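Rubber oxygenase (Streptomyces sp., PDB 5O1L) cleaves the poly(cis-1,4-isoprene) chains of natural and synthetic rubber, adding dioxygen to their double bonds with the help of a non-covalently bound heme b. Local coordinates at residues Val62-Val66 with Gly95-Glu99; Phe100-Arg105 with Val192-Met196; Glu58-Leu63 with Arg195-Ala200. One frame throughout, in Å; residues are numbered along the deposited sequence.

How the contacts relate
Three helices meet pairwise. Contact 1 packs helix 59-68 on helix 95-104, contact 2 packs helix 95-104 on helix 187-204, and contact 3 closes the triangle between helices 59-68 and 187-204. Their centres lie only about 8 to 10 Å apart. Leu63 serves contacts 1 and 3, while Arg195 and Met196 serve contacts 2 and 3. Phe100 CZ of contact 2 also reaches Ala59 CB of contact 3, at 3.6 Å. Helix 187-204 joins the cluster to the cofactor through His198, whose NE2 binds the heme iron; in contact 1, the side chain of Leu63 is still about 12 Å from the heme.

Contact 1. Residues Val62-Val66 with Gly95-Glu99; sequences VLAAV and GDLRE
Val62 and Leu97 mark the nearest approach of the two backbones, with 6.2 Å between Val62 CA and Leu97 CA. Here the helical segments 62-66 and 95-99 run roughly antiparallel, their N-to-C directions 149° apart. Their local axes stay 9.7 Å from each other and no hydrogen bond crosses; the contact is made by side chains packing on side chains and on the opposite backbone. Val62 CG1, anti to the backbone N (chi1 174°), is directed at the neighbouring helix and meets Leu97 CA at 3.8 Å. The same methyl touches Leu97 CD1, the two side chains crossing at about a right angle. One turn later, Val66 CG2 packs on Leu97 CB at 4.2 Å, and Leu63 CD2 adds a looser contact with Leu97 CD1. A leucine suits this place because its CD1 reaches both Val62 CG1 and Leu63 CD2 while its CB packs on Val66.

Asp96 borders this apolar patch. Its OD2 lies 4.0 Å from Ala65 CB, a methyl small enough to let the carboxylate come close, and is paired with Arg69 in a salt bridge. OD1 turns back to accept a weak bond from Leu97 N; a negative charge this near the helix start would probably be stabilised by the helix dipole. Leu97 also touches Val75 of helix 72-79 and Met196 of helix 187-204. The arrangement is a roughly antiparallel pairing of two helices in an all-alpha heme protein.

Contact 2. Residues Phe100-Arg105 with Val192-Met196; sequences FMEHAR and VKTRM. With HEM (protoporphyrin IX containing Fe), chain C.
Phe100 points the edge of its ring at the face of the Arg195 guanidinium: Phe100 CE1 sits over the middle of that group, 3.8 Å above its plane, and the two planes are turned 76° apart. Seen from the ring, Arg195 NE lies at the edge and near the ring plane, while one ring face carries Ala104 CB, displaced toward the rim. At the guanidinium edge, water 1 accepts from Arg195 NH1 at 2.9 Å and donates to Ala104 O at 2.8 Å, linking the last turn of one helix to the other. The arginine reaches this place with CG anti to the backbone N (chi1 -173°) and its chain extended as far as NE; NE and NH2 are engaged by Asp56 and Glu58. A leucine in its place would probably leave those two carboxylates without their cationic partner and the edge of Phe100 without a flat surface to rest on.

Beside this, Val192 CG2 packs against the backbone at Ala104 O, 3.6 Å away, with the small Ala104 CB as the side chain next to it. Val192 CG1 meets Met101 CE at 4.1 Å. Met196 is modelled in two conformers, so the approach of its sulfur to that of Met101, found in one of them, is not certain. Met101 touches Leu79 of helix 72-79, Phe100 leans on Ala59 of helix 59-68, and Thr194 turns to the heme.

Contact 3. Residues Glu58-Leu63 with Arg195-Ala200; sequences EADPVL and RMVHAA. With HEM (protoporphyrin IX containing Fe), chain C.
Glu58 and Arg195 form a salt bridge in which Arg195 NH2 donates to Glu58 OE1 over 2.9 Å, nearly straight at 160°. The oxygen lies close to the guanidinium plane and is met on its anti side, with the two flat groups only 30° from coplanar. Arg195 NE is held in turn by Asp56. Water 2 completes the link, giving a hydrogen to Glu58 OE1 at 2.6 Å and accepting from Arg195 NH1. Farther along, water 3 donates to both Asp60 O and Ala199 O, tying the two backbones together. The Asp60 carboxylate is held by Arg202 and by Asp56 N, with its OD1 resting 3.5 Å from Ala199 CB.

Inside this polar border the helices pack on small residues. Ala59 CB meets Ala199 CB at 3.7 Å, and such short side chains allow the local axes to approach within 8.4 Å. Leu63 fills the next turn: its CB lies on Ala199 CB, while CG sits 3.5 Å from Met196 O.

The imidazole of His198 leads away from this interface and binds the heme iron through NE2 at 2.0 Å. The same helix thus carries the axial histidine on one side, while on another it meets helix 59-68 through a salt bridge, two bridging waters and alanine-to-alanine packing.

Contact 1. Residues Val62-Val66 with Gly95-Glu99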
loop_
_atom_site.group_PDB
_atom_site.type_symbol
_atom_site.label_atom_id
_atom_site.label_comp_id
_atom_site.label_asym_id
_atom_site.label_seq_id
_atom_site.Cartn_x
_atom_site.Cartn_y
_atom_site.Cartn_z
ATOM N N VAL A 62 23.697 3.226 3.322
ATOM C CA VAL A 62 23.760 2.507 4.589
ATOM C C VAL A 62 23.448 1.048 4.400
ATOM O O VAL A 62 24.184 0.131 4.888
ATOM C CB VAL A 62 22.908 3.166 5.676
ATOM C CG1 VAL A 62 22.910 2.284 6.928
ATOM C CG2 VAL A 62 23.449 4.594 5.960
ATOM N N LEU A 63 22.346 0.734 3.735
ATOM C CA LEU A 63 21.978 -0.635 3.515
ATOM C C LEU A 63 22.929 -1.397 2.622
ATOM O O LEU A 63 23.171 -2.581 2.849
ATOM C CB LEU A 63 20.515 -0.770 3.058
ATOM C CG LEU A 63 19.519 -0.925 4.206
ATOM C CD1 LEU A 63 19.693 -2.202 5.025
ATOM C CD2 LEU A 63 19.527 0.283 5.094
ATOM N N ALA A 64 23.518 -0.702 1.643
ATOM C CA ALA A 64 24.483 -1.317 0.768
ATOM C C ALA A 64 25.680 -1.740 1.642
ATOM O O ALA A 64 26.151 -2.868 1.469
ATOM C CB ALA A 64 24.921 -0.333 -0.303
ATOM N N ALA A 65 26.103 -0.895 2.563
ATOM C CA ALA A 65 27.268 -1.184 3.448
ATOM C C ALA A 65 26.955 -2.315 4.400
ATOM O O ALA A 65 27.758 -3.270 4.530
ATOM C CB ALA A 65 27.698 0.029 4.199
ATOM N N VAL A 66 25.765 -2.304 5.002
ATOM C CA VAL A 66 25.331 -3.380 5.874
ATOM C C VAL A 66 25.328 -4.731 5.154
ATOM O O VAL A 66 25.882 -5.729 5.668
ATOM C CB VAL A 66 23.968 -3.041 6.523
ATOM C CG1 VAL A 66 23.379 -4.243 7.250
ATOM C CG2 VAL A 66 24.148 -1.822 7.444
ATOM N N GLY A 95 27.095 1.192 13.732
ATOM C CA GLY A 95 26.912 2.620 14.004
ATOM C C GLY A 95 26.224 3.413 12.922
ATOM O O GLY A 95 25.437 4.279 13.252
ATOM N N ASP A 96 26.569 3.152 11.674
ATOM C CA ASP A 96 25.959 3.873 10.545
ATOM C C ASP A 96 24.463 3.561 10.464
ATOM O O ASP A 96 23.657 4.484 10.243
ATOM C CB ASP A 96 26.658 3.617 9.194
ATOM C CG ASP A 96 26.894 2.113 8.842
ATOM O OD1 ASP A 96 26.533 1.118 9.592
ATOM O OD2 ASP A 96 27.464 1.913 7.712
ATOM N N LEU A 97 24.095 2.311 10.688
ATOM C CA LEU A 97 22.678 1.951 10.685
ATOM C C LEU A 97 21.996 2.527 11.890
ATOM O O LEU A 97 20.851 3.043 11.814
ATOM C CB LEU A 97 22.552 0.435 10.635
ATOM C CG LEU A 97 21.117 -0.077 10.573
ATOM C CD1 LEU A 97 20.452 0.370 9.286
ATOM C CD2 LEU A 97 21.065 -1.583 10.658
ATOM N N ARG A 98 22.582 2.483 13.069
ATOM C CA ARG A 98 21.973 3.101 14.234
ATOM C C ARG A 98 21.661 4.592 13.989
ATOM O O ARG A 98 20.525 5.043 14.246
ATOM C CB ARG A 98 22.848 2.978 15.481
ATOM C CG ARG A 98 22.170 3.605 16.699
ATOM C CD ARG A 98 22.919 3.488 18.025
ATOM N NE ARG A 98 24.351 3.662 17.911
ATOM C CZ ARG A 98 25.048 4.783 17.699
ATOM N NH1 ARG A 98 24.472 5.974 17.506
ATOM N NH2 ARG A 98 26.379 4.689 17.675
ATOM N N GLU A 99 22.619 5.300 13.444
ATOM C CA GLU A 99 22.441 6.722 13.185
ATOM C C GLU A 99 21.297 6.935 12.176
ATOM O O GLU A 99 20.453 7.803 12.404
ATOM C CB GLU A 99 23.743 7.318 12.646
ATOM C CG GLU A 99 23.759 8.754 12.218
ATOM C CD GLU A 99 25.186 9.196 11.904
ATOM O OE1 GLU A 99 25.675 8.958 10.773
ATOM O OE2 GLU A 99 25.839 9.707 12.836
#

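Contact 2. Residues Phe100-Arg105 with Val192-Met196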
loop_
_atom_site.group_PDB
_atom_site.type_symbol
_atom_site.label_atom_id
_atom_site.label_comp_id
_atom_site.label_asym_id
_atom_site.label_seq_id
_atom_site.Cartn_x
_atom_site.Cartn_y
_atom_site.Cartn_z
ATOM N N PHE A 100 21.293 6.128 11.121
ATOM C CA PHE A 100 20.194 6.192 10.124
ATOM C C PHE A 100 18.881 5.985 10.817
ATOM O O PHE A 100 17.904 6.756 10.563
ATOM C CB PHE A 100 20.389 5.208 8.987
ATOM C CG PHE A 100 19.154 5.041 8.145
ATOM C CD1 PHE A 100 18.843 6.051 7.234
ATOM C CD2 PHE A 100 18.246 3.985 8.362
ATOM C CE1 PHE A 100 17.675 5.962 6.531
ATOM C CE2 PHE A 100 17.048 3.965 7.654
ATOM C CZ PHE A 100 16.811 4.945 6.733
ATOM N N MET A 101 18.744 4.969 11.636
ATOM C CA MET A 101 17.449 4.609 12.227
ATOM C C MET A 101 16.966 5.647 13.205
ATOM O O MET A 101 15.757 5.936 13.280
ATOM C CB MET A 101 17.497 3.211 12.913
ATOM C CG MET A 101 17.651 2.142 11.892
ATOM S SD MET A 101 17.732 0.477 12.611
ATOM C CE MET A 101 15.979 0.332 12.978
ATOM N N GLU A 102 17.895 6.242 13.941
ATOM C CA GLU A 102 17.524 7.269 14.917
ATOM C C GLU A 102 16.928 8.496 14.187
ATOM O O GLU A 102 16.016 9.124 14.702
ATOM C CB GLU A 102 18.742 7.637 15.817
ATOM C CG GLU A 102 18.752 6.806 17.120
ATOM C CD GLU A 102 17.431 7.003 17.957
ATOM O OE1 GLU A 102 17.113 8.198 18.232
ATOM O OE2 GLU A 102 16.634 6.026 18.327
ATOM N N HIS A 103 17.471 8.812 13.020
ATOM C CA HIS A 103 16.945 9.890 12.210
ATOM C C HIS A 103 15.627 9.502 11.525
ATOM O O HIS A 103 14.651 10.279 11.543
ATOM C CB HIS A 103 18.009 10.237 11.170
ATOM C CG HIS A 103 17.669 11.428 10.333
ATOM N ND1 HIS A 103 17.483 12.679 10.883
ATOM C CD2 HIS A 103 17.499 11.567 8.995
ATOM C CE1 HIS A 103 17.211 13.545 9.924
ATOM N NE2 HIS A 103 17.215 12.896 8.769
ATOM N N ALA A 104 15.593 8.276 10.989
ATOM C CA ALA A 104 14.428 7.832 10.238
ATOM C C ALA A 104 13.200 7.642 11.082
ATOM O O ALA A 104 12.064 7.736 10.541
ATOM C CB ALA A 104 14.770 6.560 9.523
ATOM N N ARG A 105 13.330 7.436 12.386
ATOM C CA ARG A 105 12.188 7.227 13.215
ATOM C C ARG A 105 11.473 8.530 13.655
ATOM O O ARG A 105 10.433 8.485 14.259
ATOM C CB ARG A 105 12.567 6.332 14.405
ATOM C CG ARG A 105 13.352 7.158 15.421
ATOM C CD ARG A 105 13.818 6.370 16.640
ATOM N NE ARG A 105 12.684 5.773 17.325
ATOM C CZ ARG A 105 12.705 4.855 18.265
ATOM N NH1 ARG A 105 13.863 4.349 18.688
ATOM N NH2 ARG A 105 11.568 4.409 18.715
ATOM N N VAL A 192 10.096 2.410 9.165
ATOM C CA VAL A 192 11.529 2.456 9.157
ATOM C C VAL A 192 12.103 1.095 8.613
ATOM O O VAL A 192 12.987 1.098 7.756
ATOM C CB VAL A 192 12.109 2.785 10.514
ATOM C CG1 VAL A 192 13.616 2.566 10.523
ATOM C CG2 VAL A 192 11.765 4.184 10.935
ATOM N N LYS A 193 11.539 -0.010 9.076
ATOM C CA LYS A 193 11.983 -1.292 8.543
ATOM C C LYS A 193 11.700 -1.401 7.061
ATOM O O LYS A 193 12.522 -1.941 6.330
ATOM C CB LYS A 193 11.299 -2.411 9.329
ATOM C CG LYS A 193 11.833 -2.549 10.773
ATOM C CD LYS A 193 11.224 -3.731 11.488
ATOM C CE LYS A 193 11.757 -3.823 12.897
ATOM N NZ LYS A 193 11.210 -4.997 13.610
ATOM N N THR A 194 10.525 -0.918 6.578
ATOM C CA THR A 194 10.215 -0.939 5.163
ATOM C C THR A 194 11.184 -0.125 4.375
ATOM O O THR A 194 11.632 -0.522 3.293
ATOM C CB THR A 194 8.757 -0.498 4.938
ATOM O OG1 THR A 194 7.844 -1.355 5.669
ATOM C CG2 THR A 194 8.449 -0.428 3.421
ATOM N N ARG A 195 11.489 1.088 4.875
ATOM C CA ARG A 195 12.474 1.921 4.209
ATOM C C ARG A 195 13.802 1.193 4.027
ATOM O O ARG A 195 14.456 1.262 2.982
ATOM C CB ARG A 195 12.590 3.204 4.999
ATOM C CG ARG A 195 13.417 4.264 4.439
ATOM C CD ARG A 195 13.195 5.556 5.150
ATOM N NE ARG A 195 14.126 6.428 4.572
ATOM C CZ ARG A 195 14.523 7.576 5.054
ATOM N NH1 ARG A 195 14.072 7.970 6.191
ATOM N NH2 ARG A 195 15.437 8.282 4.406
ATOM N N MET A 196 14.189 0.440 5.048
ATOM C CA MET A 196 15.436 -0.327 5.001
ATOM C C MET A 196 15.322 -1.528 4.025
ATOM O O MET A 196 16.272 -1.759 3.237
ATOM C CB MET A 196 15.814 -0.856 6.390
ATOM C CG MET A 196 16.135 0.206 7.411
ATOM S SD MET A 196 16.233 -0.449 9.120
ATOM C CE MET A 196 17.345 -1.797 8.866
HETATM C CHA HEM C . 8.942 -4.768 0.704
HETATM C CHB HEM C . 5.533 -1.612 1.685
HETATM C CHC HEM C . 6.283 0.509 -2.541
HETATM C CHD HEM C . 8.916 -3.249 -3.859
HETATM C C1A HEM C . 7.990 -4.025 1.306
HETATM C C2A HEM C . 7.552 -4.305 2.654
HETATM C C3A HEM C . 6.561 -3.441 2.914
HETATM C C4A HEM C . 6.403 -2.606 1.812
HETATM C CMA HEM C . 5.785 -3.411 4.208
HETATM C CAA HEM C . 8.072 -5.394 3.624
HETATM C CBA HEM C . 7.375 -6.734 3.323
HETATM C CGA HEM C . 7.525 -7.642 4.490
HETATM O O1A HEM C . 8.635 -8.185 4.545
HETATM O O2A HEM C . 6.555 -7.774 5.333
HETATM C C1B HEM C . 5.466 -0.722 0.617
HETATM C C2B HEM C . 4.574 0.385 0.603
HETATM C C3B HEM C . 4.760 1.024 -0.542
HETATM C C4B HEM C . 5.767 0.288 -1.290
HETATM C CMB HEM C . 3.602 0.795 1.689
HETATM C CAB HEM C . 4.256 2.239 -1.130
HETATM C CBB HEM C . 3.310 3.145 -0.556
HETATM C C1C HEM C . 7.085 -0.334 -3.296
HETATM C C2C HEM C . 7.303 -0.132 -4.717
HETATM C C3C HEM C . 8.071 -1.200 -5.050
HETATM C C4C HEM C . 8.207 -2.027 -3.864
HETATM C CMC HEM C . 6.883 1.054 -5.535
HETATM C CAC HEM C . 8.599 -1.536 -6.381
HETATM C CBC HEM C . 8.623 -0.790 -7.555
HETATM C C1D HEM C . 9.136 -3.988 -2.725
HETATM C C2D HEM C . 10.002 -5.182 -2.680
HETATM C C3D HEM C . 10.021 -5.619 -1.426
HETATM C C4D HEM C . 9.200 -4.678 -0.662
HETATM C CMD HEM C . 10.618 -5.763 -3.897
HETATM C CAD HEM C . 10.755 -6.867 -0.879
HETATM C CBD HEM C . 9.829 -8.059 -1.082
HETATM C CGD HEM C . 10.560 -9.326 -0.621
HETATM O O1D HEM C . 10.051 -9.955 0.334
HETATM O O2D HEM C . 11.625 -9.748 -1.147
HETATM N NA HEM C . 7.302 -2.962 0.814
HETATM N NB HEM C . 6.122 -0.733 -0.551
HETATM N NC HEM C . 7.600 -1.491 -2.781
HETATM N ND HEM C . 8.740 -3.677 -1.466
HETATM FE FE HEM C . 7.473 -2.207 -0.999
HETATM O O HOH W 1 11.753 7.430 7.798
#

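Contact 3. Residues Glu58-Leu63 with Arg195-Ala200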
loop_
_atom_site.group_PDB
_atom_site.type_symbol
_atom_site.label_atom_id
_atom_site.label_comp_id
_atom_site.label_asym_id
_atom_site.label_seq_id
_atom_site.Cartn_x
_atom_site.Cartn_y
_atom_site.Cartn_z
ATOM N N GLU A 58 19.583 8.822 1.933
ATOM C CA GLU A 58 20.022 8.509 3.277
ATOM C C GLU A 58 20.127 7.003 3.495
ATOM O O GLU A 58 21.093 6.525 4.091
ATOM C CB GLU A 58 19.097 9.081 4.357
ATOM C CG GLU A 58 19.061 10.610 4.357
ATOM C CD GLU A 58 17.922 11.210 5.177
ATOM O OE1 GLU A 58 16.922 10.545 5.495
ATOM O OE2 GLU A 58 17.974 12.405 5.494
ATOM N N ALA A 59 19.140 6.240 3.079
ATOM C CA ALA A 59 19.106 4.810 3.373
ATOM C C ALA A 59 19.969 3.968 2.428
ATOM O O ALA A 59 20.540 2.962 2.814
ATOM C CB ALA A 59 17.688 4.255 3.337
ATOM N N ASP A 60 20.057 4.332 1.174
ATOM C CA ASP A 60 20.635 3.462 0.179
ATOM C C ASP A 60 22.112 3.089 0.491
ATOM O O ASP A 60 22.426 1.904 0.477
ATOM C CB ASP A 60 20.434 4.020 -1.235
ATOM C CG ASP A 60 18.965 3.957 -1.717
ATOM O OD1 ASP A 60 18.178 3.189 -1.162
ATOM O OD2 ASP A 60 18.662 4.688 -2.693
ATOM N N PRO A 61 22.945 4.083 0.762
ATOM C CA PRO A 61 24.363 3.730 1.037
ATOM C C PRO A 61 24.536 2.957 2.336
ATOM O O PRO A 61 25.445 2.109 2.416
ATOM C CB PRO A 61 25.056 5.085 1.109
ATOM C CG PRO A 61 23.979 6.123 1.192
ATOM C CD PRO A 61 22.732 5.550 0.646
ATOM N N VAL A 62 23.697 3.226 3.322
ATOM C CA VAL A 62 23.760 2.507 4.589
ATOM C C VAL A 62 23.448 1.048 4.400
ATOM O O VAL A 62 24.184 0.131 4.888
ATOM C CB VAL A 62 22.908 3.166 5.676
ATOM C CG1 VAL A 62 22.910 2.284 6.928
ATOM C CG2 VAL A 62 23.449 4.594 5.960
ATOM N N LEU A 63 22.346 0.734 3.735
ATOM C CA LEU A 63 21.978 -0.635 3.515
ATOM C C LEU A 63 22.929 -1.397 2.622
ATOM O O LEU A 63 23.171 -2.581 2.849
ATOM C CB LEU A 63 20.515 -0.770 3.058
ATOM C CG LEU A 63 19.519 -0.925 4.206
ATOM C CD1 LEU A 63 19.693 -2.202 5.025
ATOM C CD2 LEU A 63 19.527 0.283 5.094
ATOM N N ARG A 195 11.489 1.088 4.875
ATOM C CA ARG A 195 12.474 1.921 4.209
ATOM C C ARG A 195 13.802 1.193 4.027
ATOM O O ARG A 195 14.456 1.262 2.982
ATOM C CB ARG A 195 12.590 3.204 4.999
ATOM C CG ARG A 195 13.417 4.264 4.439
ATOM C CD ARG A 195 13.195 5.556 5.150
ATOM N NE ARG A 195 14.126 6.428 4.572
ATOM C CZ ARG A 195 14.523 7.576 5.054
ATOM N NH1 ARG A 195 14.072 7.970 6.191
ATOM N NH2 ARG A 195 15.437 8.282 4.406
ATOM N N MET A 196 14.189 0.440 5.048
ATOM C CA MET A 196 15.436 -0.327 5.001
ATOM C C MET A 196 15.322 -1.528 4.025
ATOM O O MET A 196 16.272 -1.759 3.237
ATOM C CB MET A 196 15.814 -0.856 6.390
ATOM C CG MET A 196 16.135 0.206 7.411
ATOM S SD MET A 196 16.233 -0.449 9.120
ATOM C CE MET A 196 17.345 -1.797 8.866
ATOM N N VAL A 197 14.194 -2.232 4.027
ATOM C CA VAL A 197 13.945 -3.298 3.060
ATOM C C VAL A 197 14.072 -2.731 1.644
ATOM O O VAL A 197 14.764 -3.280 0.770
ATOM C CB VAL A 197 12.614 -4.015 3.240
ATOM C CG1 VAL A 197 12.351 -4.959 2.081
ATOM C CG2 VAL A 197 12.613 -4.734 4.553
ATOM N N HIS A 198 13.366 -1.615 1.340
ATOM C CA HIS A 198 13.419 -1.082 0.018
ATOM C C HIS A 198 14.873 -0.721 -0.343
ATOM O O HIS A 198 15.246 -0.935 -1.483
ATOM C CB HIS A 198 12.483 0.148 -0.066
ATOM C CG HIS A 198 11.023 -0.181 -0.121
ATOM N ND1 HIS A 198 10.070 0.782 0.142
ATOM C CD2 HIS A 198 10.354 -1.316 -0.485
ATOM C CE1 HIS A 198 8.880 0.214 -0.039
ATOM N NE2 HIS A 198 8.999 -1.049 -0.395
ATOM N N ALA A 199 15.618 -0.124 0.563
ATOM C CA ALA A 199 16.985 0.233 0.307
ATOM C C ALA A 199 17.850 -1.014 -0.002
ATOM O O ALA A 199 18.695 -0.983 -0.915
ATOM C CB ALA A 199 17.513 1.036 1.465
ATOM N N ALA A 200 17.613 -2.085 0.705
ATOM C CA ALA A 200 18.288 -3.346 0.418
ATOM C C ALA A 200 17.955 -3.832 -0.972
ATOM O O ALA A 200 18.862 -4.234 -1.703
ATOM C CB ALA A 200 17.882 -4.394 1.423
HETATM C CHA HEM C . 8.942 -4.768 0.704
HETATM C CHB HEM C . 5.533 -1.612 1.685
HETATM C CHC HEM C . 6.283 0.509 -2.541
HETATM C CHD HEM C . 8.916 -3.249 -3.859
HETATM C C1A HEM C . 7.990 -4.025 1.306
HETATM C C2A HEM C . 7.552 -4.305 2.654
HETATM C C3A HEM C . 6.561 -3.441 2.914
HETATM C C4A HEM C . 6.403 -2.606 1.812
HETATM C CMA HEM C . 5.785 -3.411 4.208
HETATM C CAA HEM C . 8.072 -5.394 3.624
HETATM C CBA HEM C . 7.375 -6.734 3.323
HETATM C CGA HEM C . 7.525 -7.642 4.490
HETATM O O1A HEM C . 8.635 -8.185 4.545
HETATM O O2A HEM C . 6.555 -7.774 5.333
HETATM C C1B HEM C . 5.466 -0.722 0.617
HETATM C C2B HEM C . 4.574 0.385 0.603
HETATM C C3B HEM C . 4.760 1.024 -0.542
HETATM C C4B HEM C . 5.767 0.288 -1.290
HETATM C CMB HEM C . 3.602 0.795 1.689
HETATM C CAB HEM C . 4.256 2.239 -1.130
HETATM C CBB HEM C . 3.310 3.145 -0.556
HETATM C C1C HEM C . 7.085 -0.334 -3.296
HETATM C C2C HEM C . 7.303 -0.132 -4.717
HETATM C C3C HEM C . 8.071 -1.200 -5.050
HETATM C C4C HEM C . 8.207 -2.027 -3.864
HETATM C CMC HEM C . 6.883 1.054 -5.535
HETATM C CAC HEM C . 8.599 -1.536 -6.381
HETATM C CBC HEM C . 8.623 -0.790 -7.555
HETATM C C1D HEM C . 9.136 -3.988 -2.725
HETATM C C2D HEM C . 10.002 -5.182 -2.680
HETATM C C3D HEM C . 10.021 -5.619 -1.426
HETATM C C4D HEM C . 9.200 -4.678 -0.662
HETATM C CMD HEM C . 10.618 -5.763 -3.897
HETATM C CAD HEM C . 10.755 -6.867 -0.879
HETATM C CBD HEM C . 9.829 -8.059 -1.082
HETATM C CGD HEM C . 10.560 -9.326 -0.621
HETATM O O1D HEM C . 10.051 -9.955 0.334
HETATM O O2D HEM C . 11.625 -9.748 -1.147
HETATM N NA HEM C . 7.302 -2.962 0.814
HETATM N NB HEM C . 6.122 -0.733 -0.551
HETATM N NC HEM C . 7.600 -1.491 -2.781
HETATM N ND HEM C . 8.740 -3.677 -1.466
HETATM FE FE HEM C . 7.473 -2.207 -0.999
HETATM O O HOH W 2 15.206 10.381 7.452
HETATM O O HOH W 3 21.090 0.224 -1.410
#